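Side-chain contacts in protein Kif13b (Mus musculus, PDB 5B64), which is a kinesin-3 family motor protein that probably carries cargo along microtubules: residues M12-Q17 with G59-E64; I18-L23 with W79-L84; E33-R38 with R92-E97. All coordinates share one frame; numbering follows the deposited sequence.

Overall arrangement
Helix 9-34 runs through all three contacts. Contact 1 sets an early turn against the loop leading into strand 64-71. Contact 2 sets a middle turn against the start of helix 81-100, and contact 3 its C-terminal end against a later turn of that same helix. Contacts 1 and 2, with centres about 13 Å apart, touch, Q17 NE2 standing 4.2 Å from L81 CD2. Centres of contacts 2 and 3 are about 18 Å apart. Contacts 1 and 3, with centres about 32 Å apart, flank the chain's centre on opposite sides. In segment 92-97, E97 is hydrogen-bonded to a chain of another protein.

Contact 1: residues M12-Q17 with G59-E64; sequences MRLREQ and GSLLSE
L14 projects from segment 12-17 of helix 9-34 onto the extended loop 59-63 and onto E64, where strand 64-71 begins, and buries more surface here than any other residue. Its CG is anti to the backbone N (chi1 179°), which carries both methyls across to the loop. One methyl lies on backbone: L14 CD1 is 3.4 Å from the carbonyl oxygen S63 O and 3.7 Å from E64 CA. E64 takes part chiefly through its main chain, and the CA atoms of L14 and E64 are 5.9 Å apart. The other branch meets side chains. L14 CD2 is 3.9 Å from L61 CD2, the two leucines crossing at about a right angle, and it stands 4.3 Å from S63 CB. The side-chain part of the join is thus mainly apolar; it lies at the surface, and 183 Å² are buried in all. P65 extends the same patch under L14 and Q17, while L61 also packs on L11 of the helix. On the loop side, backbone bonding of E64 to Q46 ties the residue into the sheet. The arrangement is an alpha+beta packing of a long helix, chiefly through L14, against the loop entering the middle strand, 64-71, of an antiparallel sheet.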
loop_
_atom_site.group_PDB
_atom_site.type_symbol
_atom_site.label_atom_id
_atom_site.label_comp_id
_atom_site.label_asym_id
_atom_site.label_seq_id
_atom_site.Cartn_x
_atom_site.Cartn_y
_atom_site.Cartn_z
ATOM N N MET B 12 -12.092 -12.457 37.953
ATOM C CA MET B 12 -10.721 -12.874 37.727
ATOM C C MET B 12 -10.506 -13.295 36.272
ATOM O O MET B 12 -9.445 -13.043 35.701
ATOM C CB MET B 12 -10.339 -14.003 38.692
ATOM N N ARG B 13 -11.504 -13.928 35.662
ATOM C CA ARG B 13 -11.372 -14.314 34.254
ATOM C C ARG B 13 -11.365 -13.075 33.361
ATOM O O ARG B 13 -10.505 -12.937 32.498
ATOM C CB ARG B 13 -12.461 -15.309 33.817
ATOM N N LEU B 14 -12.309 -12.169 33.585
ATOM C CA LEU B 14 -12.344 -10.917 32.849
ATOM C C LEU B 14 -11.034 -10.148 33.022
ATOM O O LEU B 14 -10.472 -9.642 32.056
ATOM C CB LEU B 14 -13.518 -10.054 33.309
ATOM C CG LEU B 14 -13.607 -8.707 32.597
ATOM C CD1 LEU B 14 -13.677 -8.907 31.096
ATOM C CD2 LEU B 14 -14.799 -7.906 33.091
ATOM N N ARG B 15 -10.553 -10.072 34.258
ATOM C CA ARG B 15 -9.325 -9.354 34.559
ATOM C C ARG B 15 -8.134 -9.881 33.759
ATOM O O ARG B 15 -7.347 -9.097 33.233
ATOM C CB ARG B 15 -9.017 -9.401 36.060
ATOM C CG ARG B 15 -7.903 -8.456 36.458
ATOM C CD ARG B 15 -7.626 -8.487 37.942
ATOM N NE ARG B 15 -6.534 -7.584 38.312
ATOM C CZ ARG B 15 -5.874 -7.650 39.466
ATOM N NH1 ARG B 15 -4.897 -6.788 39.733
ATOM N NH2 ARG B 15 -6.188 -8.587 40.353
ATOM N N GLU B 16 -8.012 -11.202 33.656
ATOM C CA GLU B 16 -6.878 -11.809 32.954
ATOM C C GLU B 16 -7.009 -11.605 31.451
ATOM O O GLU B 16 -6.003 -11.465 30.740
ATOM C CB GLU B 16 -6.741 -13.304 33.287
ATOM N N GLN B 17 -8.255 -11.587 30.982
ATOM C CA GLN B 17 -8.548 -11.334 29.575
ATOM C C GLN B 17 -8.189 -9.906 29.194
ATOM O O GLN B 17 -7.621 -9.666 28.128
ATOM C CB GLN B 17 -10.026 -11.584 29.280
ATOM C CG GLN B 17 -10.426 -13.029 29.309
ATOM C CD GLN B 17 -10.292 -13.683 27.962
ATOM O OE1 GLN B 17 -9.247 -14.260 27.634
ATOM N NE2 GLN B 17 -11.355 -13.594 27.156
ATOM N N GLY B 59 -25.200 -11.801 39.116
ATOM C CA GLY B 59 -24.078 -11.172 39.798
ATOM C C GLY B 59 -22.793 -11.363 39.029
ATOM O O GLY B 59 -21.783 -10.719 39.297
ATOM N N SER B 60 -22.865 -12.254 38.049
ATOM C CA SER B 60 -21.792 -12.548 37.111
ATOM C C SER B 60 -21.654 -11.433 36.068
ATOM O O SER B 60 -22.657 -10.908 35.583
ATOM C CB SER B 60 -22.132 -13.866 36.400
ATOM O OG SER B 60 -20.987 -14.521 35.902
ATOM N N LEU B 61 -20.420 -11.081 35.712
ATOM C CA LEU B 61 -20.170 -10.096 34.651
ATOM C C LEU B 61 -20.341 -10.721 33.285
ATOM O O LEU B 61 -19.817 -11.800 33.030
ATOM C CB LEU B 61 -18.757 -9.507 34.752
ATOM C CG LEU B 61 -18.455 -8.744 36.043
ATOM C CD1 LEU B 61 -17.825 -9.673 37.041
ATOM C CD2 LEU B 61 -17.568 -7.564 35.786
ATOM N N LEU B 62 -21.059 -10.031 32.405
ATOM C CA LEU B 62 -21.310 -10.519 31.045
ATOM C C LEU B 62 -20.182 -10.134 30.072
ATOM O O LEU B 62 -20.076 -10.673 28.955
ATOM C CB LEU B 62 -22.632 -9.951 30.529
ATOM C CG LEU B 62 -23.967 -10.585 30.928
ATOM C CD1 LEU B 62 -23.884 -11.388 32.235
ATOM C CD2 LEU B 62 -25.033 -9.501 31.013
ATOM N N SER B 63 -19.339 -9.205 30.503
ATOM C CA SER B 63 -18.345 -8.632 29.611
ATOM C C SER B 63 -17.119 -9.474 29.349
ATOM O O SER B 63 -16.655 -10.258 30.181
ATOM C CB SER B 63 -17.897 -7.265 30.111
ATOM O OG SER B 63 -18.836 -6.294 29.716
ATOM N N GLU B 64 -16.595 -9.272 28.158
ATOM C CA GLU B 64 -15.273 -9.731 27.826
ATOM C C GLU B 64 -14.678 -8.658 26.925
ATOM O O GLU B 64 -15.408 -7.812 26.402
ATOM C CB GLU B 64 -15.354 -11.068 27.123
ATOM C CG GLU B 64 -16.060 -11.010 25.814
ATOM C CD GLU B 64 -16.331 -12.398 25.290
ATOM O OE1 GLU B 64 -16.236 -12.611 24.056
ATOM O OE2 GLU B 64 -16.635 -13.281 26.129
#

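Contact 2: residues I18-L23 with W79-L84; sequences IVKANL and WSLEKL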
loop_
_atom_site.group_PDB
_atom_site.type_symbol
_atom_site.label_atom_id
_atom_site.label_comp_id
_atom_site.label_asym_id
_atom_site.label_seq_id
_atom_site.Cartn_x
_atom_site.Cartn_y
_atom_site.Cartn_z
ATOM N N ILE B 18 -8.526 -8.958 30.066
ATOM C CA ILE B 18 -8.204 -7.555 29.823
ATOM C C ILE B 18 -6.692 -7.309 29.819
ATOM O O ILE B 18 -6.186 -6.451 29.094
ATOM C CB ILE B 18 -8.927 -6.627 30.817
ATOM C CG1 ILE B 18 -10.429 -6.572 30.462
ATOM C CG2 ILE B 18 -8.304 -5.230 30.802
ATOM C CD1 ILE B 18 -11.346 -5.964 31.522
ATOM N N VAL B 19 -5.969 -8.090 30.607
ATOM C CA VAL B 19 -4.519 -8.015 30.597
ATOM C C VAL B 19 -3.957 -8.515 29.264
ATOM O O VAL B 19 -3.107 -7.868 28.647
ATOM C CB VAL B 19 -3.927 -8.809 31.772
ATOM C CG1 VAL B 19 -2.481 -9.168 31.496
ATOM C CG2 VAL B 19 -4.083 -7.997 33.074
ATOM N N LYS B 20 -4.456 -9.664 28.828
ATOM C CA LYS B 20 -4.092 -10.241 27.545
ATOM C C LYS B 20 -4.349 -9.255 26.406
ATOM O O LYS B 20 -3.483 -9.038 25.574
ATOM C CB LYS B 20 -4.899 -11.526 27.331
ATOM C CG LYS B 20 -4.734 -12.240 25.994
ATOM C CD LYS B 20 -5.421 -13.595 26.088
ATOM C CE LYS B 20 -5.242 -14.428 24.824
ATOM N NZ LYS B 20 -5.344 -15.907 25.088
ATOM N N ALA B 21 -5.535 -8.656 26.387
ATOM C CA ALA B 21 -5.928 -7.767 25.300
ATOM C C ALA B 21 -5.065 -6.519 25.307
ATOM O O ALA B 21 -4.672 -6.007 24.248
ATOM C CB ALA B 21 -7.404 -7.392 25.418
ATOM N N ASN B 22 -4.780 -6.034 26.513
ATOM C CA ASN B 22 -3.950 -4.856 26.697
ATOM C C ASN B 22 -2.594 -4.984 26.021
ATOM O O ASN B 22 -2.145 -4.058 25.352
ATOM C CB ASN B 22 -3.780 -4.551 28.178
ATOM C CG ASN B 22 -4.876 -3.666 28.707
ATOM O OD1 ASN B 22 -5.648 -3.093 27.938
ATOM N ND2 ASN B 22 -4.937 -3.517 30.028
ATOM N N LEU B 23 -1.961 -6.140 26.196
ATOM C CA LEU B 23 -0.709 -6.463 25.521
ATOM C C LEU B 23 -0.837 -6.591 23.981
ATOM O O LEU B 23 -0.061 -5.995 23.241
ATOM C CB LEU B 23 -0.127 -7.760 26.101
ATOM C CG LEU B 23 0.824 -7.740 27.309
ATOM C CD1 LEU B 23 1.180 -6.327 27.751
ATOM C CD2 LEU B 23 0.300 -8.567 28.489
ATOM N N TRP B 79 -13.381 -5.297 16.592
ATOM C CA TRP B 79 -13.025 -6.710 16.467
ATOM C C TRP B 79 -13.146 -7.433 17.806
ATOM O O TRP B 79 -12.923 -6.859 18.874
ATOM C CB TRP B 79 -11.576 -6.884 16.064
ATOM C CG TRP B 79 -11.173 -6.331 14.775
ATOM C CD1 TRP B 79 -11.943 -5.659 13.883
ATOM C CD2 TRP B 79 -9.860 -6.393 14.219
ATOM N NE1 TRP B 79 -11.191 -5.305 12.791
ATOM C CE2 TRP B 79 -9.907 -5.735 12.976
ATOM C CE3 TRP B 79 -8.646 -6.939 14.655
ATOM C CZ2 TRP B 79 -8.783 -5.615 12.154
ATOM C CZ3 TRP B 79 -7.534 -6.823 13.836
ATOM C CH2 TRP B 79 -7.612 -6.172 12.596
ATOM N N SER B 80 -13.444 -8.718 17.742
ATOM C CA SER B 80 -13.381 -9.547 18.928
ATOM C C SER B 80 -11.915 -9.766 19.280
ATOM O O SER B 80 -11.032 -9.651 18.420
ATOM C CB SER B 80 -14.036 -10.899 18.662
ATOM O OG SER B 80 -13.207 -11.709 17.833
ATOM N N LEU B 81 -11.660 -10.081 20.547
ATOM C CA LEU B 81 -10.320 -10.419 20.993
ATOM C C LEU B 81 -9.761 -11.583 20.162
ATOM O O LEU B 81 -8.620 -11.529 19.692
ATOM C CB LEU B 81 -10.312 -10.757 22.488
ATOM C CG LEU B 81 -8.917 -11.060 23.038
ATOM C CD1 LEU B 81 -7.964 -9.853 22.816
ATOM C CD2 LEU B 81 -8.937 -11.493 24.493
ATOM N N GLU B 82 -10.580 -12.617 19.975
ATOM C CA GLU B 82 -10.197 -13.793 19.190
ATOM C C GLU B 82 -9.762 -13.362 17.799
ATOM O O GLU B 82 -8.798 -13.883 17.255
ATOM C CB GLU B 82 -11.362 -14.783 19.081
ATOM C CG GLU B 82 -11.084 -15.983 18.181
ATOM C CD GLU B 82 -12.296 -16.913 17.997
ATOM O OE1 GLU B 82 -12.085 -18.126 17.749
ATOM O OE2 GLU B 82 -13.453 -16.435 18.083
ATOM N N LYS B 83 -10.473 -12.397 17.232
ATOM C CA LYS B 83 -10.144 -11.934 15.901
ATOM C C LYS B 83 -8.790 -11.202 15.854
ATOM O O LYS B 83 -7.999 -11.424 14.925
ATOM C CB LYS B 83 -11.274 -11.089 15.303
ATOM C CG LYS B 83 -10.829 -10.347 14.055
ATOM C CD LYS B 83 -11.973 -9.774 13.273
ATOM C CE LYS B 83 -11.453 -8.881 12.166
ATOM N NZ LYS B 83 -12.543 -8.518 11.241
ATOM N N LEU B 84 -8.521 -10.343 16.840
ATOM C CA LEU B 84 -7.216 -9.684 16.922
ATOM C C LEU B 84 -6.107 -10.738 17.085
ATOM O O LEU B 84 -5.061 -10.700 16.420
ATOM C CB LEU B 84 -7.188 -8.691 18.082
ATOM C CG LEU B 84 -5.872 -7.965 18.384
ATOM C CD1 LEU B 84 -5.409 -7.122 17.216
ATOM C CD2 LEU B 84 -5.986 -7.076 19.640
#
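A21 and L81 meet where two helices pack together over an antiparallel sheet, at the point where strand 75-80 leads into the N-capped helix 81-100. The touching atoms are few: L81 CD1 comes 3.6 Å from A21 CB, and the same methyl lies 3.8 Å from A21 CA. The small alanine lets the leucine methyl rest close against the helix backbone. L81 CG is anti to its own N (chi1 -177°), which sends the side chain outward to helix 9-34 from the first turn of its helix. Its second methyl, CD2, is 4.4 Å from K20 CD, so the aliphatic part of that lysine runs alongside the leucine. Beyond this, K20 NZ makes a long, weak ion pair with E85. A21 and L81 are buried; K20 contributes only its aliphatic chain. V43 and P65, from two strands of the sheet, also pack on A21, and one turn after L81 the side chain of L84 continues the seam against L24, V25 and A28. The capped helix start is consistent with holding L81 in place. W79, in strand 75-80, is bonded through the backbone to I67 and has R87 in a cation-pi contact. K83 CE lies 3.4 Å above the plane of the W79 ring, offset toward its rim, and K83 NZ reaches a salt bridge with D120. At the N-cap, S80 OG accepts from K83 N at 2.9 Å, with an angle of 147° at the hydrogen.

Contact 3: residues E33-R38 with R92-E97; sequences EELDKR and RDLYQE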
loop_
_atom_site.group_PDB
_atom_site.type_symbol
_atom_site.label_atom_id
_atom_site.label_comp_id
_atom_site.label_asym_id
_atom_site.label_seq_id
_atom_site.Cartn_x
_atom_site.Cartn_y
_atom_site.Cartn_z
ATOM N N GLU B 33 2.431 0.323 12.754
ATOM C CA GLU B 33 3.232 1.529 12.574
ATOM C C GLU B 33 4.432 1.251 11.667
ATOM O O GLU B 33 4.777 2.074 10.811
ATOM C CB GLU B 33 3.691 2.088 13.935
ATOM C CG GLU B 33 4.309 3.473 13.864
ATOM C CD GLU B 33 3.297 4.572 13.532
ATOM O OE1 GLU B 33 2.089 4.416 13.848
ATOM O OE2 GLU B 33 3.716 5.604 12.961
ATOM N N GLU B 34 5.065 0.094 11.865
ATOM C CA GLU B 34 6.256 -0.269 11.102
ATOM C C GLU B 34 5.934 -0.387 9.615
ATOM O O GLU B 34 6.735 -0.002 8.746
ATOM C CB GLU B 34 6.845 -1.592 11.608
ATOM C CG GLU B 34 7.589 -1.498 12.935
ATOM C CD GLU B 34 8.737 -0.498 12.892
ATOM O OE1 GLU B 34 9.840 -0.851 12.407
ATOM O OE2 GLU B 34 8.531 0.647 13.344
ATOM N N LEU B 35 4.748 -0.917 9.331
ATOM C CA LEU B 35 4.381 -1.224 7.963
ATOM C C LEU B 35 3.769 -0.018 7.283
ATOM O O LEU B 35 3.373 -0.080 6.113
ATOM C CB LEU B 35 3.465 -2.438 7.913
ATOM C CG LEU B 35 4.153 -3.745 8.311
ATOM C CD1 LEU B 35 3.606 -4.847 7.498
ATOM C CD2 LEU B 35 5.643 -3.689 8.098
ATOM N N ASP B 36 3.738 1.079 8.034
ATOM C CA ASP B 36 3.221 2.356 7.587
ATOM C C ASP B 36 1.740 2.239 7.252
ATOM O O ASP B 36 1.253 2.771 6.246
ATOM C CB ASP B 36 4.036 2.899 6.418
ATOM C CG ASP B 36 3.812 4.378 6.200
ATOM O OD1 ASP B 36 3.366 5.058 7.154
ATOM O OD2 ASP B 36 4.085 4.866 5.077
ATOM N N LYS B 37 1.039 1.512 8.111
ATOM C CA LYS B 37 -0.408 1.379 8.049
ATOM C C LYS B 37 -0.945 1.762 9.423
ATOM O O LYS B 37 -1.603 0.948 10.063
ATOM C CB LYS B 37 -0.790 -0.075 7.780
ATOM C CG LYS B 37 -0.245 -0.669 6.507
ATOM C CD LYS B 37 -1.247 -0.536 5.372
ATOM C CE LYS B 37 -0.546 -0.611 4.033
ATOM N NZ LYS B 37 0.270 -1.851 3.883
ATOM N N ARG B 38 -0.638 2.976 9.886
ATOM C CA ARG B 38 -1.005 3.434 11.229
ATOM C C ARG B 38 -2.486 3.186 11.564
ATOM O O ARG B 38 -3.386 3.596 10.825
ATOM C CB ARG B 38 -0.641 4.915 11.412
ATOM C CG ARG B 38 -1.052 5.511 12.755
ATOM C CD ARG B 38 -0.509 6.917 12.951
ATOM N NE ARG B 38 0.943 6.936 13.135
ATOM C CZ ARG B 38 1.672 8.047 13.260
ATOM N NH1 ARG B 38 1.087 9.242 13.226
ATOM N NH2 ARG B 38 2.990 7.966 13.418
ATOM N N ARG B 92 2.317 -10.518 12.265
ATOM C CA ARG B 92 3.644 -11.087 12.518
ATOM C C ARG B 92 4.304 -11.673 11.268
ATOM O O ARG B 92 5.464 -11.379 10.995
ATOM C CB ARG B 92 3.576 -12.150 13.611
ATOM C CG ARG B 92 3.159 -11.594 14.956
ATOM C CD ARG B 92 3.027 -12.691 15.994
ATOM N NE ARG B 92 2.462 -12.179 17.238
ATOM C CZ ARG B 92 1.431 -12.715 17.878
ATOM N NH1 ARG B 92 0.839 -13.810 17.410
ATOM N NH2 ARG B 92 1.001 -12.159 19.002
ATOM N N ASP B 93 3.558 -12.488 10.523
ATOM C CA ASP B 93 4.004 -13.021 9.229
ATOM C C ASP B 93 4.419 -11.936 8.269
ATOM O O ASP B 93 5.517 -11.998 7.710
ATOM C CB ASP B 93 2.909 -13.836 8.552
ATOM C CG ASP B 93 2.717 -15.199 9.188
ATOM O OD1 ASP B 93 3.530 -15.564 10.070
ATOM O OD2 ASP B 93 1.752 -15.907 8.801
ATOM N N LEU B 94 3.537 -10.950 8.073
ATOM C CA LEU B 94 3.780 -9.877 7.105
ATOM C C LEU B 94 5.006 -9.064 7.522
ATOM O O LEU B 94 5.849 -8.691 6.700
ATOM C CB LEU B 94 2.569 -8.961 6.998
ATOM C CG LEU B 94 2.579 -7.976 5.825
ATOM C CD1 LEU B 94 2.619 -8.712 4.484
ATOM C CD2 LEU B 94 1.374 -7.016 5.881
ATOM N N TYR B 95 5.103 -8.831 8.822
ATOM C CA TYR B 95 6.228 -8.118 9.389
ATOM C C TYR B 95 7.563 -8.827 9.135
ATOM O O TYR B 95 8.533 -8.208 8.697
ATOM C CB TYR B 95 6.010 -7.943 10.889
ATOM C CG TYR B 95 7.090 -7.146 11.542
ATOM C CD1 TYR B 95 7.094 -5.756 11.469
ATOM C CD2 TYR B 95 8.121 -7.777 12.235
ATOM C CE1 TYR B 95 8.095 -5.008 12.090
ATOM C CE2 TYR B 95 9.134 -7.038 12.842
ATOM C CZ TYR B 95 9.113 -5.653 12.767
ATOM O OH TYR B 95 10.114 -4.920 13.373
ATOM N N GLN B 96 7.612 -10.122 9.424
ATOM C CA GLN B 96 8.845 -10.876 9.254
ATOM C C GLN B 96 9.165 -10.971 7.770
ATOM O O GLN B 96 10.322 -10.952 7.375
ATOM C CB GLN B 96 8.722 -12.263 9.872
ATOM C CG GLN B 96 9.971 -13.090 9.731
ATOM C CD GLN B 96 9.812 -14.485 10.324
ATOM O OE1 GLN B 96 8.781 -15.143 10.141
ATOM N NE2 GLN B 96 10.833 -14.939 11.045
ATOM N N GLU B 97 8.127 -11.055 6.948
ATOM C CA GLU B 97 8.316 -11.050 5.510
ATOM C C GLU B 97 8.930 -9.720 5.055
ATOM O O GLU B 97 9.820 -9.691 4.207
ATOM C CB GLU B 97 6.997 -11.316 4.778
ATOM C CG GLU B 97 7.213 -11.840 3.378
ATOM C CD GLU B 97 5.954 -11.850 2.517
ATOM O OE1 GLU B 97 6.075 -12.101 1.284
ATOM O OE2 GLU B 97 4.859 -11.608 3.065
#
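K37 NZ, two residues on from the L35 that packs on L94, is gripped by the backbone oxygens F112 O and A115 O, and weakly by K113 O. Across the contact the packing is apolar. L35 CD1 lies 3.5 Å from L94 CD2 of segment 92-97 in helix 81-100, while L35 CD2 approaches Y95 CD1 obliquely at 4.2 Å. In E34, chi1 of -75° sets CG at the ring edge, 3.6 Å from Y95 CE1, and the bend at chi2 turns the carboxylate. An alanine in place of Y95 is likely to uncover CB and CG of E34 on that side and leave L35 CD2 without the ring beside it. Around the seam, W98 packs on E34 and L35, F118 on L35, and Y30 and I31 on Y95. Behind it a salt bridge spans the chain reversal: R38 NE donates to the syn lone pair of E33 OE1 over 2.9 Å, and R38 NH2 takes OE2, a side-on grip. There D36, with positive phi (62°), makes a Schellman motif, and D36 N bonds back to E33 O at 3.1 Å. The whole is a helix C-terminus closed by a Schellman motif and packed on a neighbouring helix that runs in the same direction.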